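Transketolase (Campylobacter jejuni, PDB 3M7I) belongs to the transketolase family and binds thiamine diphosphate together with a magnesium ion in an assembly of two chains. Local coordinates at residues 150-155 / 179-184; 183-188 / 243-248; 117-122 / 155-160. All blocks are in the same frame, centred on the assembly; numbering follows the deposited sequence.

Contact 1 of 3, residues 150-155 / 179-184; sequences YCLCGD and ILIYDS. With MG (magnesium ion), chain D; TPP (thiamine diphosphate), chain B.
Asp155 OD1 is gripped twice: Tyr182 OH donates a hydrogen bond to it at 2.6 Å, and water 2, which also meets Ser184 OG, donates a second. The tyrosine hydroxyl reaches the oxygen almost along its C-O bond, and the carboxylate stands nearly perpendicular to the phenol ring (86°). This fixes the rotation of the carboxylate while its other oxygen, OD2, binds the magnesium ion at 2.2 Å, so Tyr182 acts as a second-shell residue. With CG anti to the backbone N (chi1 168°), the Tyr182 ring extends toward Asp155.

Behind this polar end, strands 150-153 and 179-184 run parallel, joined by four backbone bonds from Cys151 N to Ile179 O through to Asp183 N to Cys153 O. On one face the Tyr150 ring lies alongside Ile179, Tyr150 CE1 to Ile179 CD1 3.5 Å, and Leu152 CD2 rests on Ile181 CB at 3.7 Å. On the other, Leu180 CD1 meets both cysteine sulfurs, Cys151 SG at 3.6 Å and Cys153 SG at 3.7 Å.

Carrying a metal-binding aspartate in the segment that follows a parallel strand is characteristic of the sheet in thiamine diphosphate-binding domains.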
loop_
_atom_site.group_PDB
_atom_site.type_symbol
_atom_site.label_atom_id
_atom_site.label_comp_id
_atom_site.label_asym_id
_atom_site.label_seq_id
_atom_site.Cartn_x
_atom_site.Cartn_y
_atom_site.Cartn_z
ATOM N N TYR A 150 0.586 2.733 25.732
ATOM C CA TYR A 150 1.714 1.842 25.699
ATOM C C TYR A 150 1.647 0.959 24.475
ATOM O O TYR A 150 0.617 0.293 24.215
ATOM C CB TYR A 150 1.771 0.960 26.938
ATOM C CG TYR A 150 1.940 1.684 28.259
ATOM C CD1 TYR A 150 3.200 2.048 28.686
ATOM C CD2 TYR A 150 0.850 1.951 29.095
ATOM C CE1 TYR A 150 3.394 2.641 29.910
ATOM C CE2 TYR A 150 1.013 2.578 30.329
ATOM C CZ TYR A 150 2.319 2.914 30.731
ATOM O OH TYR A 150 2.457 3.555 31.929
ATOM N N CYS A 151 2.749 0.919 23.724
ATOM C CA CYS A 151 2.859 0.061 22.563
ATOM C C CYS A 151 4.064 -0.853 22.665
ATOM O O CYS A 151 5.174 -0.415 22.862
ATOM C CB CYS A 151 2.869 0.910 21.262
ATOM S SG CYS A 151 2.935 -0.029 19.746
ATOM N N LEU A 152 3.846 -2.149 22.499
ATOM C CA LEU A 152 4.920 -3.116 22.382
ATOM C C LEU A 152 5.167 -3.391 20.895
ATOM O O LEU A 152 4.176 -3.734 20.149
ATOM C CB LEU A 152 4.513 -4.405 23.083
ATOM C CG LEU A 152 4.274 -4.384 24.581
ATOM C CD1 LEU A 152 3.937 -5.796 24.955
ATOM C CD2 LEU A 152 5.525 -3.957 25.388
ATOM N N CYS A 153 6.397 -3.217 20.420
ATOM C CA CYS A 153 6.707 -3.499 19.004
ATOM C C CYS A 153 7.981 -4.324 18.878
ATOM O O CYS A 153 8.687 -4.557 19.853
ATOM C CB CYS A 153 6.733 -2.222 18.163
ATOM S SG CYS A 153 8.193 -1.211 18.542
ATOM N N GLY A 154 8.247 -4.827 17.685
ATOM C CA GLY A 154 9.423 -5.629 17.431
ATOM C C GLY A 154 10.241 -5.062 16.286
ATOM O O GLY A 154 9.900 -4.006 15.767
ATOM N N ASP A 155 11.254 -5.792 15.873
ATOM C CA ASP A 155 12.098 -5.401 14.750
ATOM C C ASP A 155 11.277 -5.148 13.497
ATOM O O ASP A 155 11.535 -4.226 12.709
ATOM C CB ASP A 155 13.135 -6.473 14.470
ATOM C CG ASP A 155 14.067 -6.680 15.673
ATOM O OD1 ASP A 155 14.740 -5.693 16.035
ATOM O OD2 ASP A 155 14.088 -7.748 16.261
ATOM N N ILE A 179 4.161 6.004 25.056
ATOM C CA ILE A 179 5.314 5.219 25.397
ATOM C C ILE A 179 5.470 3.967 24.517
ATOM O O ILE A 179 4.602 3.008 24.564
ATOM C CB ILE A 179 5.228 4.784 26.887
ATOM C CG1 ILE A 179 5.218 6.008 27.782
ATOM C CG2 ILE A 179 6.377 3.866 27.207
ATOM C CD1 ILE A 179 4.801 5.756 29.258
ATOM N N LEU A 180 6.575 3.932 23.783
ATOM C CA LEU A 180 6.875 2.858 22.817
ATOM C C LEU A 180 7.952 1.947 23.326
ATOM O O LEU A 180 9.085 2.427 23.593
ATOM C CB LEU A 180 7.260 3.419 21.419
ATOM C CG LEU A 180 7.499 2.380 20.314
ATOM C CD1 LEU A 180 6.181 1.561 19.905
ATOM C CD2 LEU A 180 8.061 3.089 18.981
ATOM N N ILE A 181 7.595 0.671 23.508
ATOM C CA ILE A 181 8.533 -0.344 24.023
ATOM C C ILE A 181 8.980 -1.301 22.911
ATOM O O ILE A 181 8.208 -2.205 22.376
ATOM C CB ILE A 181 7.971 -1.166 25.262
ATOM C CG1 ILE A 181 7.384 -0.233 26.318
ATOM C CG2 ILE A 181 9.086 -2.191 25.798
ATOM C CD1 ILE A 181 6.523 -0.958 27.382
ATOM N N TYR A 182 10.232 -1.136 22.521
ATOM C CA TYR A 182 10.846 -1.916 21.430
ATOM C C TYR A 182 11.530 -3.153 21.945
ATOM O O TYR A 182 12.571 -3.076 22.607
ATOM C CB TYR A 182 11.774 -1.038 20.571
ATOM C CG TYR A 182 12.726 -1.664 19.553
ATOM C CD1 TYR A 182 12.378 -2.785 18.806
ATOM C CD2 TYR A 182 13.978 -1.062 19.277
ATOM C CE1 TYR A 182 13.228 -3.328 17.882
ATOM C CE2 TYR A 182 14.818 -1.577 18.366
ATOM C CZ TYR A 182 14.435 -2.684 17.608
ATOM O OH TYR A 182 15.284 -3.217 16.655
ATOM N N ASP A 183 10.968 -4.294 21.556
ATOM C CA ASP A 183 11.541 -5.594 21.817
ATOM C C ASP A 183 12.737 -5.867 20.898
ATOM O O ASP A 183 12.599 -6.461 19.831
ATOM C CB ASP A 183 10.456 -6.678 21.592
ATOM C CG ASP A 183 10.868 -8.019 22.088
ATOM O OD1 ASP A 183 11.796 -8.047 22.917
ATOM O OD2 ASP A 183 10.248 -9.040 21.678
ATOM N N SER A 184 13.919 -5.436 21.321
ATOM C CA SER A 184 15.105 -5.567 20.518
ATOM C C SER A 184 15.809 -6.914 20.818
ATOM O O SER A 184 16.659 -7.005 21.718
ATOM C CB SER A 184 16.062 -4.370 20.767
ATOM O OG SER A 184 17.149 -4.436 19.868
HETATM MG MG MG D . 12.823 -9.512 16.625
HETATM N "N1'" TPP B . 4.838 -8.124 6.699
HETATM C "C2'" TPP B . 3.927 -7.477 7.409
HETATM C CM2 TPP B . 3.474 -6.083 7.035
HETATM N "N3'" TPP B . 3.334 -8.101 8.421
HETATM C "C4'" TPP B . 3.617 -9.352 8.772
HETATM N "N4'" TPP B . 2.958 -9.870 9.807
HETATM C "C5'" TPP B . 4.672 -10.069 8.055
HETATM C "C6'" TPP B . 5.218 -9.371 7.013
HETATM C "C7'" TPP B . 5.086 -11.486 8.358
HETATM N N3 TPP B . 5.716 -11.556 9.656
HETATM C C2 TPP B . 5.158 -11.973 10.790
HETATM S S1 TPP B . 6.187 -11.784 12.205
HETATM C C5 TPP B . 7.446 -11.247 11.127
HETATM C C4 TPP B . 6.987 -11.141 9.804
HETATM C CM4 TPP B . 7.927 -10.651 8.732
HETATM C C6 TPP B . 8.835 -10.870 11.530
HETATM C C7 TPP B . 8.956 -10.865 12.994
HETATM O O7 TPP B . 10.085 -10.096 13.264
HETATM P PA TPP B . 10.092 -9.448 14.677
HETATM O O1A TPP B . 9.182 -8.276 14.767
HETATM O O2A TPP B . 11.543 -9.157 14.890
HETATM O O3A TPP B . 9.423 -10.552 15.636
HETATM P PB TPP B . 10.216 -11.609 16.559
HETATM O O1B TPP B . 9.111 -12.411 17.156
HETATM O O2B TPP B . 11.175 -10.797 17.434
HETATM O O3B TPP B . 10.957 -12.510 15.612
HETATM O O HOH W 1 11.693 -8.204 17.840
HETATM O O HOH W 2 16.890 -6.106 17.609
#

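Contact 2 of 3, residues 183-188 / 243-248; sequences DSNNIS and TTIAKG. With MG (magnesium ion), chain D; TPP (thiamine diphosphate), chain B.
The Asx turn of Asn185, which follows strand 178-184 and forms part of the magnesium site, is backed by Thr243 and Ile245 of the loop after strand 237-242. Asn185 splits its amide between metal and cofactor: OD1 binds magnesium at 2.2 Å, and ND2 donates to O2B of thiamine diphosphate at 2.8 Å. Its chi1 of 66°, with CG between backbone N and carbonyl carbon, turns the amide to these two partners. OD1 also receives Ile187 N, which approaches from above the amide plane and closes the turn. Nearer the backbone, Asn185 CB packs 3.4 Å from Thr243 OG1.

Ile245 packs on the amide, its CB 3.6 Å from Asn185 ND2. Its CD1 touches Ile187 CG2 at 3.9 Å, the two isoleucines crossing at about a right angle, and Ile187 O is itself a magnesium ligand. Farther back, Thr243 N bonds to Ser184 O, and Thr243 OG1 donates to Asp183 OD1. Water 3 ties this end to the amide, donating to Asp183 OD2 and Thr243 OG1 and accepting from Asn185 ND2.

Asp155 OD2, water 1 and two phosphate oxygens complete the six magnesium ligands. With one ND2 hydrogen bond to the diphosphate and another to water 3, the amide is held in one orientation, its oxygen toward the metal; magnesium probably polarises it further and strengthens ND2 as a donor.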
loop_
_atom_site.group_PDB
_atom_site.type_symbol
_atom_site.label_atom_id
_atom_site.label_comp_id
_atom_site.label_asym_id
_atom_site.label_seq_id
_atom_site.Cartn_x
_atom_site.Cartn_y
_atom_site.Cartn_z
ATOM N N ASP A 183 10.968 -4.294 21.556
ATOM C CA ASP A 183 11.541 -5.594 21.817
ATOM C C ASP A 183 12.737 -5.867 20.898
ATOM O O ASP A 183 12.599 -6.461 19.831
ATOM C CB ASP A 183 10.456 -6.678 21.592
ATOM C CG ASP A 183 10.868 -8.019 22.088
ATOM O OD1 ASP A 183 11.796 -8.047 22.917
ATOM O OD2 ASP A 183 10.248 -9.040 21.678
ATOM N N SER A 184 13.919 -5.436 21.321
ATOM C CA SER A 184 15.105 -5.567 20.518
ATOM C C SER A 184 15.809 -6.914 20.818
ATOM O O SER A 184 16.659 -7.005 21.718
ATOM C CB SER A 184 16.062 -4.370 20.767
ATOM O OG SER A 184 17.149 -4.436 19.868
ATOM N N ASN A 185 15.420 -7.971 20.120
ATOM C CA ASN A 185 15.967 -9.329 20.320
ATOM C C ASN A 185 16.936 -9.824 19.217
ATOM O O ASN A 185 17.434 -10.954 19.232
ATOM C CB ASN A 185 14.815 -10.293 20.599
ATOM C CG ASN A 185 13.879 -10.468 19.426
ATOM O OD1 ASN A 185 14.163 -10.027 18.281
ATOM N ND2 ASN A 185 12.715 -11.086 19.709
ATOM N N ASN A 186 17.190 -8.943 18.246
ATOM C CA ASN A 186 18.067 -9.198 17.129
ATOM C C ASN A 186 17.712 -10.407 16.260
ATOM O O ASN A 186 18.544 -10.879 15.540
ATOM C CB ASN A 186 19.539 -9.290 17.638
ATOM C CG ASN A 186 20.564 -9.295 16.518
ATOM O OD1 ASN A 186 21.214 -10.325 16.254
ATOM N ND2 ASN A 186 20.713 -8.156 15.838
ATOM N N ILE A 187 16.438 -10.837 16.300
ATOM C CA ILE A 187 15.998 -11.984 15.556
ATOM C C ILE A 187 14.697 -11.674 14.822
ATOM O O ILE A 187 13.814 -11.006 15.418
ATOM C CB ILE A 187 15.756 -13.146 16.502
ATOM C CG1 ILE A 187 17.089 -13.623 17.109
ATOM C CG2 ILE A 187 14.952 -14.302 15.788
ATOM C CD1 ILE A 187 17.976 -14.304 16.192
ATOM N N SER A 188 14.672 -12.059 13.548
ATOM C CA SER A 188 13.419 -12.061 12.689
ATOM C C SER A 188 13.331 -13.390 12.025
ATOM O O SER A 188 14.035 -14.297 12.393
ATOM C CB SER A 188 13.419 -10.848 11.688
ATOM O OG SER A 188 14.341 -11.027 10.648
ATOM N N THR A 243 16.253 -7.947 24.607
ATOM C CA THR A 243 15.726 -9.193 25.122
ATOM C C THR A 243 16.299 -10.371 24.322
ATOM O O THR A 243 16.921 -10.261 23.214
ATOM C CB THR A 243 14.167 -9.241 25.043
ATOM O OG1 THR A 243 13.849 -9.245 23.648
ATOM C CG2 THR A 243 13.483 -8.071 25.728
ATOM N N THR A 244 16.084 -11.573 24.854
ATOM C CA THR A 244 16.467 -12.750 24.169
ATOM C C THR A 244 15.142 -13.403 23.720
ATOM O O THR A 244 14.289 -13.694 24.574
ATOM C CB THR A 244 17.255 -13.713 25.138
ATOM O OG1 THR A 244 18.537 -13.121 25.468
ATOM C CG2 THR A 244 17.551 -15.000 24.542
ATOM N N ILE A 245 15.040 -13.692 22.441
ATOM C CA ILE A 245 13.872 -14.387 21.930
ATOM C C ILE A 245 13.774 -15.759 22.621
ATOM O O ILE A 245 14.763 -16.422 22.834
ATOM C CB ILE A 245 13.774 -14.441 20.412
ATOM C CG1 ILE A 245 12.349 -14.839 19.990
ATOM C CG2 ILE A 245 14.708 -15.461 19.795
ATOM C CD1 ILE A 245 12.213 -14.921 18.487
ATOM N N ALA A 246 12.550 -16.128 23.008
ATOM C CA ALA A 246 12.281 -17.411 23.728
ATOM C C ALA A 246 13.096 -17.525 25.041
ATOM O O ALA A 246 13.462 -18.630 25.428
ATOM C CB ALA A 246 12.560 -18.635 22.816
ATOM N N LYS A 247 13.310 -16.410 25.700
ATOM C CA LYS A 247 13.977 -16.390 27.014
ATOM C C LYS A 247 13.306 -17.441 27.902
ATOM O O LYS A 247 12.084 -17.441 28.093
ATOM C CB LYS A 247 13.857 -15.023 27.640
ATOM C CG LYS A 247 14.479 -14.892 29.021
ATOM C CD LYS A 247 15.989 -15.062 28.975
ATOM C CE LYS A 247 16.615 -14.669 30.325
ATOM N NZ LYS A 247 18.056 -15.007 30.285
ATOM N N GLY A 248 14.128 -18.347 28.412
ATOM C CA GLY A 248 13.645 -19.365 29.332
ATOM C C GLY A 248 13.507 -20.699 28.670
ATOM O O GLY A 248 13.388 -21.703 29.381
HETATM MG MG MG D . 12.823 -9.512 16.625
HETATM N "N1'" TPP B . 4.838 -8.124 6.699
HETATM C "C2'" TPP B . 3.927 -7.477 7.409
HETATM C CM2 TPP B . 3.474 -6.083 7.035
HETATM N "N3'" TPP B . 3.334 -8.101 8.421
HETATM C "C4'" TPP B . 3.617 -9.352 8.772
HETATM N "N4'" TPP B . 2.958 -9.870 9.807
HETATM C "C5'" TPP B . 4.672 -10.069 8.055
HETATM C "C6'" TPP B . 5.218 -9.371 7.013
HETATM C "C7'" TPP B . 5.086 -11.486 8.358
HETATM N N3 TPP B . 5.716 -11.556 9.656
HETATM C C2 TPP B . 5.158 -11.973 10.790
HETATM S S1 TPP B . 6.187 -11.784 12.205
HETATM C C5 TPP B . 7.446 -11.247 11.127
HETATM C C4 TPP B . 6.987 -11.141 9.804
HETATM C CM4 TPP B . 7.927 -10.651 8.732
HETATM C C6 TPP B . 8.835 -10.870 11.530
HETATM C C7 TPP B . 8.956 -10.865 12.994
HETATM O O7 TPP B . 10.085 -10.096 13.264
HETATM P PA TPP B . 10.092 -9.448 14.677
HETATM O O1A TPP B . 9.182 -8.276 14.767
HETATM O O2A TPP B . 11.543 -9.157 14.890
HETATM O O3A TPP B . 9.423 -10.552 15.636
HETATM P PB TPP B . 10.216 -11.609 16.559
HETATM O O1B TPP B . 9.111 -12.411 17.156
HETATM O O2B TPP B . 11.175 -10.797 17.434
HETATM O O3B TPP B . 10.957 -12.510 15.612
HETATM O O HOH W 3 11.972 -11.153 22.533
HETATM O O HOH W 1 11.693 -8.204 17.840
HETATM O O HOH W 4 17.435 -13.172 20.769
#

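Contact 3 of 3, residues 117-122 / 155-160; sequences GPLGQG and DGDLQE. With MG (magnesium ion), chain D; TPP (thiamine diphosphate), chain B.
Gly120 and Asp157 form the tight part of this contact: Gly120 N donates to Asp157 OD1 at 2.9 Å in a nearly straight bond (169°) that meets the oxygen on its anti side, slightly out of the carboxylate plane. OD1 also bonds to Ser67 OG, and OD2 accepts from Gly154 N, so both oxygens are occupied and the carboxylate cannot easily turn. Gly120 sits at the N-cap position of helix 121-140 and takes a positive phi (89°) in the type II turn from Pro118 to Gln121.

Leu119 crosses Asp157 at about a right angle, its CD2 3.6 Å from Asp157 OD1. Its other branch turns to the cofactor: CD1 lies 3.5 Å from C4 of the thiazolium ring and equally far from C4' of the aminopyrimidine, and is thus wedged between the two rings. The backbone beside it meets the aminopyrimidine through two hydrogen bonds, Leu119 N donating to N3' at 3.0 Å while N4' donates to Gly117 O at 2.9 Å. At the diphosphate end, Gly156 N donates to O1A.

Toward Glu160 the two segments meet by van der Waals contact alone, although this side too is buried. Glu160 CB lies 4.2 Å from Gly120 CA, and Glu160 CG touches Leu119 O at 3.7 Å. A bend at chi2 (-74°) carries the carboxylate to the cofactor, with OE2 beside the methyl CM2 and close to Glu394 of the second subunit. That subunit covers this region: its Ile392 packs on Leu119 and Glu160, and its Tyr423 hydrogen-bonds to Leu119 O.

A large aliphatic side chain wedged between the two rings, with the diphosphate bound by the segment after a strand, is characteristic of the V-shaped cofactor conformation in thiamine diphosphate sites at a subunit interface.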
loop_
_atom_site.group_PDB
_atom_site.type_symbol
_atom_site.label_atom_id
_atom_site.label_comp_id
_atom_site.label_asym_id
_atom_site.label_seq_id
_atom_site.Cartn_x
_atom_site.Cartn_y
_atom_site.Cartn_z
ATOM N N GLY A 117 -1.441 -7.533 13.627
ATOM C CA GLY A 117 -1.072 -8.591 12.701
ATOM C C GLY A 117 -0.255 -8.075 11.515
ATOM O O GLY A 117 0.856 -8.539 11.298
ATOM N N PRO A 118 -0.795 -7.146 10.746
ATOM C CA PRO A 118 0.074 -6.549 9.727
ATOM C C PRO A 118 1.078 -5.634 10.435
ATOM O O PRO A 118 0.660 -4.714 11.120
ATOM C CB PRO A 118 -0.906 -5.760 8.830
ATOM C CG PRO A 118 -2.267 -6.384 9.182
ATOM C CD PRO A 118 -2.163 -6.645 10.663
ATOM N N LEU A 119 2.349 -5.905 10.274
ATOM C CA LEU A 119 3.411 -5.171 11.019
ATOM C C LEU A 119 3.463 -3.720 10.665
ATOM O O LEU A 119 3.066 -3.296 9.553
ATOM C CB LEU A 119 4.767 -5.827 10.830
ATOM C CG LEU A 119 5.003 -7.231 11.416
ATOM C CD1 LEU A 119 6.132 -7.882 10.691
ATOM C CD2 LEU A 119 5.259 -7.222 12.965
ATOM N N GLY A 120 3.843 -2.939 11.661
ATOM C CA GLY A 120 3.814 -1.498 11.572
ATOM C C GLY A 120 2.520 -0.860 11.990
ATOM O O GLY A 120 2.540 0.220 12.545
ATOM N N GLN A 121 1.327 -1.482 11.702
ATOM C CA GLN A 121 0.056 -0.823 11.954
ATOM C C GLN A 121 -0.086 -0.390 13.369
ATOM O O GLN A 121 -0.493 0.702 13.652
ATOM C CB GLN A 121 -1.197 -1.691 11.635
ATOM C CG GLN A 121 -1.238 -2.200 10.280
ATOM C CD GLN A 121 -1.509 -1.148 9.269
ATOM O OE1 GLN A 121 -2.336 -0.296 9.482
ATOM N NE2 GLN A 121 -0.779 -1.199 8.159
ATOM N N GLY A 122 0.260 -1.248 14.301
ATOM C CA GLY A 122 -0.002 -0.990 15.698
ATOM C C GLY A 122 0.764 0.218 16.247
ATOM O O GLY A 122 0.256 0.974 17.065
ATOM N N ASP A 155 11.254 -5.792 15.873
ATOM C CA ASP A 155 12.098 -5.401 14.750
ATOM C C ASP A 155 11.277 -5.148 13.497
ATOM O O ASP A 155 11.535 -4.226 12.709
ATOM C CB ASP A 155 13.135 -6.473 14.470
ATOM C CG ASP A 155 14.067 -6.680 15.673
ATOM O OD1 ASP A 155 14.740 -5.693 16.035
ATOM O OD2 ASP A 155 14.088 -7.748 16.261
ATOM N N GLY A 156 10.289 -6.003 13.316
ATOM C CA GLY A 156 9.548 -5.940 12.078
ATOM C C GLY A 156 8.768 -4.665 11.989
ATOM O O GLY A 156 8.611 -4.074 10.887
ATOM N N ASP A 157 8.177 -4.269 13.103
ATOM C CA ASP A 157 7.373 -3.062 13.081
ATOM C C ASP A 157 8.232 -1.845 12.689
ATOM O O ASP A 157 7.809 -0.926 11.983
ATOM C CB ASP A 157 6.741 -2.770 14.442
ATOM C CG ASP A 157 5.778 -3.842 14.878
ATOM O OD1 ASP A 157 4.673 -3.867 14.264
ATOM O OD2 ASP A 157 6.138 -4.611 15.823
ATOM N N LEU A 158 9.415 -1.764 13.274
ATOM C CA LEU A 158 10.235 -0.589 13.060
ATOM C C LEU A 158 10.924 -0.542 11.698
ATOM O O LEU A 158 11.516 0.458 11.368
ATOM C CB LEU A 158 11.297 -0.530 14.172
ATOM C CG LEU A 158 10.688 -0.199 15.536
ATOM C CD1 LEU A 158 11.803 0.221 16.503
ATOM C CD2 LEU A 158 9.597 0.865 15.556
ATOM N N GLN A 159 10.908 -1.639 10.936
ATOM C CA GLN A 159 11.464 -1.594 9.599
ATOM C C GLN A 159 10.415 -1.088 8.630
ATOM O O GLN A 159 10.773 -0.551 7.597
ATOM C CB GLN A 159 11.988 -2.962 9.146
ATOM C CG GLN A 159 13.288 -3.379 9.870
ATOM C CD GLN A 159 13.773 -4.747 9.528
ATOM O OE1 GLN A 159 13.623 -5.237 8.391
ATOM N NE2 GLN A 159 14.376 -5.412 10.527
ATOM N N GLU A 160 9.143 -1.247 8.977
ATOM C CA GLU A 160 8.038 -0.797 8.067
ATOM C C GLU A 160 8.016 0.737 7.999
ATOM O O GLU A 160 8.073 1.446 9.036
ATOM C CB GLU A 160 6.708 -1.302 8.603
ATOM C CG GLU A 160 6.535 -2.797 8.355
ATOM C CD GLU A 160 6.221 -3.113 6.886
ATOM O OE1 GLU A 160 6.189 -2.181 6.032
ATOM O OE2 GLU A 160 6.043 -4.309 6.556
HETATM MG MG MG D . 12.823 -9.512 16.625
HETATM N "N1'" TPP B . 4.838 -8.124 6.699
HETATM C "C2'" TPP B . 3.927 -7.477 7.409
HETATM C CM2 TPP B . 3.474 -6.083 7.035
HETATM N "N3'" TPP B . 3.334 -8.101 8.421
HETATM C "C4'" TPP B . 3.617 -9.352 8.772
HETATM N "N4'" TPP B . 2.958 -9.870 9.807
HETATM C "C5'" TPP B . 4.672 -10.069 8.055
HETATM C "C6'" TPP B . 5.218 -9.371 7.013
HETATM C "C7'" TPP B . 5.086 -11.486 8.358
HETATM N N3 TPP B . 5.716 -11.556 9.656
HETATM C C2 TPP B . 5.158 -11.973 10.790
HETATM S S1 TPP B . 6.187 -11.784 12.205
HETATM C C5 TPP B . 7.446 -11.247 11.127
HETATM C C4 TPP B . 6.987 -11.141 9.804
HETATM C CM4 TPP B . 7.927 -10.651 8.732
HETATM C C6 TPP B . 8.835 -10.870 11.530
HETATM C C7 TPP B . 8.956 -10.865 12.994
HETATM O O7 TPP B . 10.085 -10.096 13.264
HETATM P PA TPP B . 10.092 -9.448 14.677
HETATM O O1A TPP B . 9.182 -8.276 14.767
HETATM O O2A TPP B . 11.543 -9.157 14.890
HETATM O O3A TPP B . 9.423 -10.552 15.636
HETATM P PB TPP B . 10.216 -11.609 16.559
HETATM O O1B TPP B . 9.111 -12.411 17.156
HETATM O O2B TPP B . 11.175 -10.797 17.434
HETATM O O3B TPP B . 10.957 -12.510 15.612
HETATM O O HOH W 1 11.693 -8.204 17.840
#

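All three contacts fall within the thiamine diphosphate-binding domain and touch one cofactor and its magnesium ion. Contact 1 is the middle one: its centre lies about 12 Å from that of contact 2 and about 10 Å from that of contact 3, which are themselves about 16 Å apart. Contacts 1 and 2 share the end of strand 178-184; contacts 1 and 3 share Asp155. Along the chain, contact 3 closes before contact 2 opens, while the segments of contacts 1 and 3 alternate. A single parallel sheet thus leads to Asp155 and Asn185, consistent with the superfamily's cofactor-binding motif, which runs from Gly154-Asp155-Gly156 to Asn185; contact 3 extends the site toward the second subunit.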